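Local coordinates for protein beta-ketoacyl synthase (Burkholderia phymatum, PDB 4EWG) that probably acts as a 3-oxoacyl-[acyl-carrier-protein] synthase, a condensing enzyme of the thiolase-like superfamily that extends acyl chains on acyl carrier protein, at residues 47-51 against 203-207; 262-267 against 287-292. All blocks are in the same frame, centred on the assembly; numbering follows the deposited sequence.

Contact 1: 47-51 against 203-207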
# COMPACT_ATOMS: atom_id res chain seq x y z
N GLU A 47 8.11 -13.78 -25.48
CA GLU A 47 7.46 -13.85 -26.79
C GLU A 47 7.41 -12.47 -27.47
O GLU A 47 7.94 -12.30 -28.55
CB GLU A 47 6.04 -14.42 -26.66
CG GLU A 47 5.47 -14.92 -27.98
CD GLU A 47 4.04 -15.44 -27.85
OE1 GLU A 47 3.51 -15.52 -26.73
OE2 GLU A 47 3.42 -15.76 -28.88
N SER A 48 6.85 -11.48 -26.79
CA SER A 48 6.48 -10.23 -27.45
C SER A 48 6.99 -9.00 -26.72
O SER A 48 6.18 -8.16 -26.37
CB SER A 48 4.95 -10.17 -27.55
OG SER A 48 4.46 -11.43 -27.98
N LEU A 49 8.30 -8.88 -26.49
CA LEU A 49 8.88 -7.61 -26.03
C LEU A 49 9.62 -6.96 -27.18
O LEU A 49 10.40 -7.61 -27.84
CB LEU A 49 9.86 -7.82 -24.90
CG LEU A 49 9.26 -8.08 -23.53
CD1 LEU A 49 10.40 -8.29 -22.54
CD2 LEU A 49 8.36 -6.94 -23.11
N HIS A 50 9.34 -5.69 -27.42
CA HIS A 50 10.01 -4.93 -28.44
C HIS A 50 11.32 -4.43 -27.95
O HIS A 50 12.33 -4.52 -28.66
CB HIS A 50 9.13 -3.78 -28.89
CG HIS A 50 7.84 -4.24 -29.55
ND1 HIS A 50 6.62 -3.98 -29.02
CD2 HIS A 50 7.63 -5.00 -30.66
CE1 HIS A 50 5.67 -4.53 -29.81
NE2 HIS A 50 6.29 -5.17 -30.80
N THR A 51 11.36 -3.92 -26.73
CA THR A 51 12.63 -3.41 -26.21
C THR A 51 13.58 -4.54 -25.85
O THR A 51 13.16 -5.59 -25.43
CB THR A 51 12.46 -2.48 -25.00
OG1 THR A 51 13.70 -1.80 -24.76
CG2 THR A 51 12.06 -3.22 -23.77
N VAL A 203 9.12 -5.04 -17.38
CA VAL A 203 9.29 -4.28 -18.60
C VAL A 203 8.04 -4.35 -19.50
O VAL A 203 7.65 -3.34 -20.07
CB VAL A 203 10.53 -4.69 -19.39
CG1 VAL A 203 10.65 -3.84 -20.63
CG2 VAL A 203 11.76 -4.47 -18.53
N ALA A 204 7.40 -5.51 -19.56
CA ALA A 204 6.14 -5.66 -20.34
C ALA A 204 5.07 -4.63 -19.96
O ALA A 204 4.28 -4.20 -20.81
CB ALA A 204 5.58 -7.07 -20.16
N VAL A 205 5.00 -4.27 -18.68
CA VAL A 205 4.06 -3.23 -18.18
C VAL A 205 4.10 -1.98 -19.09
O VAL A 205 3.09 -1.48 -19.56
CB VAL A 205 4.40 -2.81 -16.73
CG1 VAL A 205 3.63 -1.59 -16.29
CG2 VAL A 205 4.17 -3.96 -15.76
N PHE A 206 5.30 -1.50 -19.34
CA PHE A 206 5.51 -0.34 -20.18
C PHE A 206 5.66 -0.67 -21.67
O PHE A 206 5.25 0.12 -22.53
CB PHE A 206 6.71 0.41 -19.66
CG PHE A 206 6.56 0.83 -18.24
CD1 PHE A 206 5.81 1.97 -17.92
CD2 PHE A 206 7.09 0.07 -17.20
CE1 PHE A 206 5.64 2.36 -16.59
CE2 PHE A 206 6.91 0.45 -15.85
CZ PHE A 206 6.19 1.60 -15.55
N ASP A 207 6.26 -1.81 -21.98
CA ASP A 207 6.43 -2.23 -23.38
C ASP A 207 5.07 -2.40 -24.09
O ASP A 207 4.92 -2.00 -25.23
CB ASP A 207 7.27 -3.51 -23.50
CG ASP A 207 7.88 -3.69 -24.88
OD1 ASP A 207 8.78 -2.89 -25.26
OD2 ASP A 207 7.50 -4.62 -25.59
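A helix-end carboxylate gripping the backbone of a loop defines this contact: Asp-207, at the C-terminal end of helix 200-207, reaches into the loop between strands 38-39 and 53-54 and receives two successive amide N-H groups. His-50 N donates to Asp-207 OD2 at 2.8 Å, nearly straight at 169°, meeting that oxygen on its syn side but tilted out of the carboxylate plane. Thr-51 N gives a longer bond of 3.1 Å to Asp-207 OD1, arriving from above the plane. CG of Asp-207 stands anti to its own backbone N (chi1 -159°), which carries the carboxylate out from the helix to the loop. With OD1 also bonded to Thr-212, both oxygens are engaged and the rotation of the group is fixed. The His-50 ring lies obliquely past OD2, its plane turned 42° from the carboxylate, and an imidazole molecule, probably from the crystallisation liquor, is bound about 3 Å from this side chain. Beside these bonds the packing is apolar. Leu-49 puts CD2 against the carboxylate stem, 3.6 Å from Asp-207 CB, and 3.8 Å from Ala-204 CA. The CA-CB bond of Thr-51 points toward the helix, and its CG2 meets Val-203 CG1 tightly at 3.5 Å, while OG1 bonds to Ser-213 O. The second subunit flanks the contact, Met-125 of that chain packing on Ala-204 and Met-131 on Ser-48. Two consecutive loop N-H groups bound by one aspartate carboxylate thus tie the loop to helix 200-207, beside the dimer interface of this ketosynthase-family fold.

Contact 2: 262-267 against 287-292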
# COMPACT_ATOMS: atom_id res chain seq x y z
N VAL A 262 10.07 19.61 4.35
CA VAL A 262 9.21 20.75 4.70
C VAL A 262 7.86 20.75 4.00
O VAL A 262 6.93 21.40 4.47
CB VAL A 262 9.92 22.11 4.51
CG1 VAL A 262 11.00 22.31 5.61
CG2 VAL A 262 10.53 22.26 3.12
N GLY A 263 7.71 19.99 2.91
CA GLY A 263 6.41 19.86 2.27
C GLY A 263 6.20 18.59 1.50
O GLY A 263 7.14 18.00 0.93
N PHE A 264 4.95 18.15 1.47
CA PHE A 264 4.57 17.00 0.69
C PHE A 264 3.22 17.25 0.09
O PHE A 264 2.29 17.57 0.80
CB PHE A 264 4.56 15.76 1.57
CG PHE A 264 4.01 14.54 0.89
CD1 PHE A 264 4.58 14.06 -0.27
CD2 PHE A 264 2.94 13.83 1.46
CE1 PHE A 264 4.08 12.93 -0.89
CE2 PHE A 264 2.47 12.68 0.86
CZ PHE A 264 3.03 12.24 -0.33
N GLY A 265 3.11 17.10 -1.22
CA GLY A 265 1.82 17.23 -1.92
C GLY A 265 1.54 15.93 -2.65
O GLY A 265 2.44 15.33 -3.24
N CYS A 266 0.30 15.47 -2.56
CA CYS A 266 -0.11 14.27 -3.19
C CYS A 266 -1.53 14.34 -3.64
O CYS A 266 -2.44 14.65 -2.85
CB CYS A 266 0.07 13.10 -2.22
SG CYS A 266 -0.34 11.52 -2.98
N ASN A 267 -1.74 14.08 -4.93
CA ASN A 267 -3.06 14.06 -5.53
C ASN A 267 -3.12 13.09 -6.71
O ASN A 267 -2.18 12.34 -6.93
CB ASN A 267 -3.50 15.48 -5.94
CG ASN A 267 -2.76 16.02 -7.15
OD1 ASN A 267 -1.77 15.45 -7.60
ND2 ASN A 267 -3.26 17.12 -7.70
N LEU A 287 0.32 22.03 -3.82
CA LEU A 287 0.01 21.40 -2.52
C LEU A 287 1.27 21.29 -1.65
O LEU A 287 1.22 21.57 -0.43
CB LEU A 287 -0.66 20.03 -2.71
CG LEU A 287 -2.16 20.07 -3.07
CD1 LEU A 287 -2.68 18.70 -3.47
CD2 LEU A 287 -2.99 20.60 -1.91
N ALA A 288 2.40 20.94 -2.26
CA ALA A 288 3.65 20.81 -1.49
C ALA A 288 4.10 22.20 -1.02
O ALA A 288 4.49 22.39 0.15
CB ALA A 288 4.74 20.17 -2.33
N LEU A 289 4.07 23.16 -1.94
CA LEU A 289 4.44 24.55 -1.63
C LEU A 289 3.54 25.11 -0.51
O LEU A 289 4.04 25.71 0.43
CB LEU A 289 4.39 25.45 -2.87
CG LEU A 289 5.49 25.26 -3.94
CD1 LEU A 289 5.13 26.05 -5.23
CD2 LEU A 289 6.90 25.65 -3.49
N GLU A 290 2.25 24.85 -0.60
CA GLU A 290 1.31 25.26 0.45
C GLU A 290 1.62 24.57 1.79
O GLU A 290 1.58 25.20 2.83
CB GLU A 290 -0.14 25.01 0.02
CG GLU A 290 -0.64 25.92 -1.11
CD GLU A 290 -2.02 25.55 -1.63
OE1 GLU A 290 -2.57 24.51 -1.21
OE2 GLU A 290 -2.58 26.32 -2.45
N ASP A 291 1.96 23.28 1.76
CA ASP A 291 2.31 22.53 2.95
C ASP A 291 3.57 23.12 3.57
O ASP A 291 3.69 23.19 4.80
CB ASP A 291 2.50 21.05 2.59
CG ASP A 291 2.71 20.17 3.81
OD1 ASP A 291 2.12 20.43 4.86
OD2 ASP A 291 3.48 19.22 3.72
N ALA A 292 4.51 23.56 2.73
CA ALA A 292 5.77 24.16 3.23
C ALA A 292 5.63 25.67 3.56
O ALA A 292 6.59 26.30 4.02
CB ALA A 292 6.88 23.96 2.21
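Asp-291, near the C-terminal end of helix 278-291, bonds to strand 259-268 of the large mixed sheet, in the helix-on-sheet layering of the thiolase fold. Strand and helix segments run roughly antiparallel, their axes at 147° and only 5.7 Å apart at closest approach. Asp-291 can be followed outward: its CB lies 3.9 Å from Phe-264 O, CG sits near both N and O of Phe-264, and OD2 accepts Phe-264 N at 2.9 Å through its anti lone pair. OD2 also touches Gly-263 CA. The other oxygen, OD1, makes a salt bridge to Lys-186 of the second subunit, so the carboxylate links helix, strand and neighbouring chain; the lysine would probably stabilise its negative charge. With CG anti to the backbone N (chi1 -174°), the group extends far enough to meet the strand amide.

Two glycines permit the close approach. Gly-265 lies against Ala-288, their CA atoms 4.0 Å apart, with Ala-288 CB 3.6 Å from Gly-265 N and Leu-287 CB against Gly-265 CA. Gly-263 CA lies 3.8 Å from Ala-288 O, so the strand backbone itself meets the helix. Further along the strand, CD1 of Leu-287 comes to Asn-267 CB at 4.1 Å, while the amide of Asn-267 is held by Thr-280 O and Asn-403. On its other face the strand presents Phe-264 and Cys-266 to helix 170-183. Val-262 and Gly-263 form a classic beta bulge opposite Ile-407 of strand 402-409. Within the bulge Val-262 CG2 packs on Ala-292 CB, and Ala-292 CA closes the contact with a CA-H...O approach of 3.2 Å to Val-262 O.

In the fold
Contacts 1 and 2 lie on opposite sides of the chain's centre, their own centres 35 Å apart and their nearest atoms about 16 Å apart, so neither touches the other. They follow in series along the chain: 47-51 with 203-207 closes before 262-267 with 287-292 opens. In both, an aspartate near the C-terminal end of a helix accepts main-chain N-H groups, two in contact 1 and one in contact 2, and both border the second subunit. Neither adjoins the calcium-binding His-249, whose metal is not bound to this chain; contact 1 has the imidazole molecule at its edge.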